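Local coordinates for solute carrier family 15 member 1 (Mus musculus, PDB 5A9D), which probably carries dipeptides and other short peptides across the intestinal cell membrane together with protons, and is represented here by its extracellular domain, at residues R170-S173 / L177-K180; I99-T104 / V109-S114. All blocks are in the same frame, centred on the assembly; numbering follows the deposited sequence.

Contact 1 (R170-S173 / L177-K180)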
loop_
_atom_site.group_PDB
_atom_site.type_symbol
_atom_site.label_atom_id
_atom_site.label_comp_id
_atom_site.label_asym_id
_atom_site.label_seq_id
_atom_site.Cartn_x
_atom_site.Cartn_y
_atom_site.Cartn_z
ATOM N N ARG A 170 6.429 2.596 21.861
ATOM C CA ARG A 170 7.840 2.541 22.284
ATOM C C ARG A 170 7.987 1.977 23.679
ATOM O O ARG A 170 6.986 1.854 24.398
ATOM C CB ARG A 170 8.468 3.942 22.237
ATOM C CG ARG A 170 7.757 4.983 23.107
ATOM C CD ARG A 170 8.701 6.116 23.442
ATOM N NE ARG A 170 7.992 7.384 23.584
ATOM C CZ ARG A 170 8.499 8.459 24.178
ATOM N NH1 ARG A 170 9.714 8.417 24.721
ATOM N NH2 ARG A 170 7.797 9.582 24.244
ATOM N N ARG A 171 9.253 1.768 24.103
ATOM C CA ARG A 171 9.565 1.330 25.465
ATOM C C ARG A 171 9.421 2.523 26.376
ATOM O O ARG A 171 9.927 3.586 26.046
ATOM C CB ARG A 171 11.020 0.817 25.595
ATOM C CG ARG A 171 11.359 -0.518 24.946
ATOM C CD ARG A 171 10.490 -1.675 25.394
ATOM N NE ARG A 171 10.891 -2.243 26.676
ATOM C CZ ARG A 171 11.812 -3.191 26.825
ATOM N NH1 ARG A 171 12.489 -3.643 25.775
ATOM N NH2 ARG A 171 12.081 -3.679 28.028
ATOM N N ALA A 172 8.708 2.367 27.502
ATOM C CA ALA A 172 8.588 3.400 28.548
ATOM C C ALA A 172 9.826 3.316 29.427
ATOM O O ALA A 172 10.494 2.285 29.418
ATOM C CB ALA A 172 7.335 3.152 29.387
ATOM N N SER A 173 10.116 4.367 30.222
ATOM C CA SER A 173 11.282 4.387 31.117
ATOM C C SER A 173 11.340 3.187 32.092
ATOM O O SER A 173 12.429 2.710 32.396
ATOM C CB SER A 173 11.373 5.711 31.874
ATOM O OG SER A 173 10.279 5.851 32.764
ATOM N N LEU A 177 5.414 -0.741 28.081
ATOM C CA LEU A 177 4.954 -0.055 26.877
ATOM C C LEU A 177 4.359 1.288 27.131
ATOM O O LEU A 177 3.709 1.507 28.148
ATOM C CB LEU A 177 3.939 -0.896 26.077
ATOM C CG LEU A 177 4.455 -2.149 25.426
ATOM C CD1 LEU A 177 3.389 -2.776 24.644
ATOM C CD2 LEU A 177 5.625 -1.865 24.528
ATOM N N GLU A 178 4.510 2.165 26.141
ATOM C CA GLU A 178 4.030 3.539 26.135
ATOM C C GLU A 178 3.629 3.839 24.681
ATOM O O GLU A 178 4.270 3.351 23.748
ATOM C CB GLU A 178 5.212 4.428 26.550
ATOM C CG GLU A 178 4.911 5.878 26.752
ATOM C CD GLU A 178 6.036 6.542 27.504
ATOM O OE1 GLU A 178 7.047 6.895 26.860
ATOM O OE2 GLU A 178 5.928 6.664 28.745
ATOM N N VAL A 179 2.614 4.675 24.495
ATOM C CA VAL A 179 2.145 5.079 23.184
ATOM C C VAL A 179 2.114 6.615 23.062
ATOM O O VAL A 179 1.495 7.281 23.884
ATOM C CB VAL A 179 0.769 4.427 22.840
ATOM C CG1 VAL A 179 0.343 4.778 21.415
ATOM C CG2 VAL A 179 0.807 2.906 23.018
ATOM N N LYS A 180 2.744 7.163 22.008
ATOM C CA LYS A 180 2.699 8.592 21.717
ATOM C C LYS A 180 1.789 8.812 20.505
ATOM O O LYS A 180 1.964 8.171 19.472
ATOM C CB LYS A 180 4.111 9.178 21.492
ATOM C CG LYS A 180 4.075 10.712 21.382
ATOM C CD LYS A 180 5.379 11.381 21.793
ATOM C CE LYS A 180 5.327 12.878 21.611
ATOM N NZ LYS A 180 6.646 13.486 21.887
HETATM O O HOH W 1 7.481 12.596 24.670
HETATM O O HOH W 2 8.750 6.801 29.609
#

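Contact 2 (I99-T104 / V109-S114)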
loop_
_atom_site.group_PDB
_atom_site.type_symbol
_atom_site.label_atom_id
_atom_site.label_comp_id
_atom_site.label_asym_id
_atom_site.label_seq_id
_atom_site.Cartn_x
_atom_site.Cartn_y
_atom_site.Cartn_z
ATOM N N ILE A 99 -6.745 5.414 12.055
ATOM C CA ILE A 99 -5.676 5.207 13.024
ATOM C C ILE A 99 -4.700 4.166 12.482
ATOM O O ILE A 99 -5.115 3.102 12.034
ATOM C CB ILE A 99 -6.213 4.816 14.438
ATOM C CG1 ILE A 99 -7.094 5.929 15.050
ATOM C CG2 ILE A 99 -5.069 4.421 15.413
ATOM C CD1 ILE A 99 -7.927 5.471 16.299
ATOM N N ARG A 100 -3.409 4.475 12.543
ATOM C CA ARG A 100 -2.375 3.505 12.182
ATOM C C ARG A 100 -1.383 3.450 13.352
ATOM O O ARG A 100 -1.329 4.371 14.166
ATOM C CB ARG A 100 -1.680 3.851 10.848
ATOM C CG ARG A 100 -0.818 5.090 10.944
ATOM C CD ARG A 100 0.046 5.230 9.727
ATOM N NE ARG A 100 0.733 6.511 9.779
ATOM C CZ ARG A 100 1.355 7.065 8.753
ATOM N NH1 ARG A 100 1.410 6.436 7.584
ATOM N NH2 ARG A 100 1.907 8.263 8.877
ATOM N N PHE A 101 -0.676 2.344 13.468
ATOM C CA PHE A 101 0.285 2.161 14.542
ATOM C C PHE A 101 1.685 2.024 13.972
ATOM O O PHE A 101 1.871 1.429 12.919
ATOM C CB PHE A 101 -0.064 0.913 15.373
ATOM C CG PHE A 101 -1.266 1.145 16.256
ATOM C CD1 PHE A 101 -2.558 0.947 15.767
ATOM C CD2 PHE A 101 -1.110 1.636 17.555
ATOM C CE1 PHE A 101 -3.672 1.222 16.571
ATOM C CE2 PHE A 101 -2.218 1.870 18.372
ATOM C CZ PHE A 101 -3.491 1.691 17.872
ATOM N N VAL A 102 2.667 2.590 14.683
ATOM C CA VAL A 102 4.058 2.503 14.306
ATOM C C VAL A 102 4.723 1.733 15.438
ATOM O O VAL A 102 4.613 2.127 16.601
ATOM C CB VAL A 102 4.727 3.889 14.042
ATOM C CG1 VAL A 102 6.262 3.780 13.986
ATOM C CG2 VAL A 102 4.193 4.518 12.760
ATOM N N ASN A 103 5.451 0.671 15.086
ATOM C CA ASN A 103 6.159 -0.135 16.065
ATOM C C ASN A 103 7.619 0.274 16.113
ATOM O O ASN A 103 8.286 0.205 15.091
ATOM C CB ASN A 103 5.998 -1.627 15.725
ATOM C CG ASN A 103 6.746 -2.547 16.650
ATOM O OD1 ASN A 103 7.038 -2.208 17.788
ATOM N ND2 ASN A 103 6.996 -3.757 16.209
ATOM N N THR A 104 8.130 0.709 17.281
ATOM C CA THR A 104 9.567 1.035 17.388
ATOM C C THR A 104 10.325 -0.067 18.135
ATOM O O THR A 104 11.521 0.050 18.328
ATOM C CB THR A 104 9.813 2.416 18.017
ATOM O OG1 THR A 104 9.530 2.350 19.411
ATOM C CG2 THR A 104 9.015 3.530 17.350
ATOM N N VAL A 109 4.473 -6.484 16.946
ATOM C CA VAL A 109 3.406 -6.115 17.865
ATOM C C VAL A 109 2.052 -6.377 17.217
ATOM O O VAL A 109 1.911 -6.229 16.012
ATOM C CB VAL A 109 3.511 -4.652 18.388
ATOM C CG1 VAL A 109 4.747 -4.443 19.248
ATOM C CG2 VAL A 109 3.428 -3.620 17.268
ATOM N N THR A 110 1.058 -6.724 18.022
ATOM C CA THR A 110 -0.301 -6.919 17.563
ATOM C C THR A 110 -1.173 -5.969 18.352
ATOM O O THR A 110 -1.062 -5.876 19.575
ATOM C CB THR A 110 -0.713 -8.400 17.627
ATOM O OG1 THR A 110 -0.000 -9.080 16.604
ATOM C CG2 THR A 110 -2.229 -8.605 17.397
ATOM N N ILE A 111 -2.022 -5.236 17.644
ATOM C CA ILE A 111 -2.920 -4.274 18.256
ATOM C C ILE A 111 -4.311 -4.703 17.958
ATOM O O ILE A 111 -4.612 -5.010 16.807
ATOM C CB ILE A 111 -2.686 -2.801 17.781
ATOM C CG1 ILE A 111 -1.224 -2.403 17.944
ATOM C CG2 ILE A 111 -3.630 -1.833 18.529
ATOM C CD1 ILE A 111 -0.399 -2.511 16.636
ATOM N N LYS A 112 -5.180 -4.692 18.996
ATOM C CA LYS A 112 -6.589 -5.030 18.836
ATOM C C LYS A 112 -7.353 -3.812 19.345
ATOM O O LYS A 112 -7.101 -3.354 20.467
ATOM C CB LYS A 112 -6.991 -6.306 19.617
ATOM C CG LYS A 112 -6.265 -7.570 19.150
ATOM C CD LYS A 112 -7.127 -8.796 19.320
ATOM C CE LYS A 112 -6.386 -10.078 19.030
ATOM N NZ LYS A 112 -7.186 -11.277 19.423
ATOM N N MET A 113 -8.211 -3.239 18.498
ATOM C CA MET A 113 -8.990 -2.049 18.866
ATOM C C MET A 113 -10.373 -2.151 18.274
ATOM O O MET A 113 -10.501 -2.268 17.057
ATOM C CB MET A 113 -8.303 -0.761 18.384
ATOM C CG MET A 113 -9.112 0.519 18.708
ATOM S SD MET A 113 -8.415 2.039 17.995
ATOM C CE MET A 113 -7.467 2.592 19.282
ATOM N N SER A 114 -11.410 -2.049 19.135
ATOM C CA SER A 114 -12.837 -2.064 18.780
ATOM C C SER A 114 -13.160 -3.079 17.689
ATOM O O SER A 114 -13.730 -2.705 16.669
ATOM C CB SER A 114 -13.312 -0.666 18.357
ATOM O OG SER A 114 -12.826 0.375 19.186
#

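Contact 1 (R170-S173 / L177-K180)
Arg-170 and Glu-178 pair next to the turn of an antiparallel beta hairpin, strands 164-171 and 177-184, in the second immunoglobulin-like unit of the domain. The backbones meet first. Arg-170 N donates to Glu-178 O at 3.0 Å, with a nearly straight N-H...O. Glu-178 N returns a more bent bond to Arg-170 O, 142° at the hydrogen. Arg-171 and Leu-177 form the next, non-hydrogen-bonded pair, with their side chains turned apart.

The charged side chains lie side by side on one face of the sheet. With CG of Arg-170 between its own backbone N and carbonyl carbon (chi1 58°), the chain rises from the sheet alongside Glu-178. Glu-178 OE1 sits above the centre of the guanidinium plane, 3.4 Å from Arg-170 NE. The guanidinium and carboxylate planes are 77° apart, and no N-H points at the oxygen, so charge alone makes this salt bridge. A leucine in place of Arg-170 would probably leave the Glu-178 carboxylate without its opposite charge.

Apolar contact is small: Ala-172 CB packs on Glu-178 CB at 3.8 Å.

Two waters complete the contact. One accepts from Lys-180 NZ and, weakly, from Arg-170 NH2. Lys-180 NZ also hydrogen-bonds to Met-31 O of the second subunit. The other water accepts from Ser-173 N and donates to Glu-178 OE2 at 3.0 Å.

Contact 2 (I99-T104 / V109-S114)
Phe-101 and Ile-111 meet between the two sheets of an immunoglobulin-like beta sandwich. Strand 97-103 belongs to one sheet and strand 109-113 to the other. The short segments run nearly antiparallel, at 157°, with their axes 8.9 Å apart at closest approach. Contact is therefore made by side chains, in three steps along the strands.

Phe-101 has the most surface buried here. Its ring receives Ile-111 over one face. The CG2 methyl makes a CH-pi contact, 3.8 Å from the ring centroid and displaced toward the rim by CE1 and CZ. The other branch of Ile-111 reaches back to the root of the ring, where CD1 lies 3.7 Å from Phe-101 CB. The isoleucine thus spans the ring from its attachment point to its far end. Met-113 CE approaches the ring edge, near its plane, and Tyr-118 meets the phenylalanine edge-to-face. Tyr-139 and Tyr-167 add further aromatic contacts.

At one end, Ile-99 CD1 packs on Met-113 SD at 3.9 Å. These two side chains cross at about a right angle.

At the other end Asn-103 faces Val-109. CG of the asparagine is anti to the backbone N (chi1 178°), which directs the amide at the valine. This buried amide is well held: ND2 donates to Glu-107 O in the loop between the two segments and to Val-121 O at the end of strand 116-121, and OD1 accepts from Leu-105 N. Both valine methyls pack against it, CG2 at 3.5 Å from Asn-103 CG and CG1 at 3.5 Å from Asn-103 OD1.

Overall arrangement
From the N terminus, the chain first builds one sandwich unit, up to strand 80-88, and then the second, which holds both contacts. Contact 2 comes first. It closes a short loop and joins the two facing sheets across the core. The chain then passes through strands 116-121, 125-132, 138-142 and 153-155 before contact 1 closes the 164-171/177-184 hairpin at the edge of one sheet. The two contacts follow in series and do not cross. The centres of contact 1 and contact 2 lie about 13 Å apart. Strands 97-103 and 164-171 are neighbours, and Thr-104 OG1 packs 3.3 Å from Arg-170 CA. Both contacts also touch the second subunit.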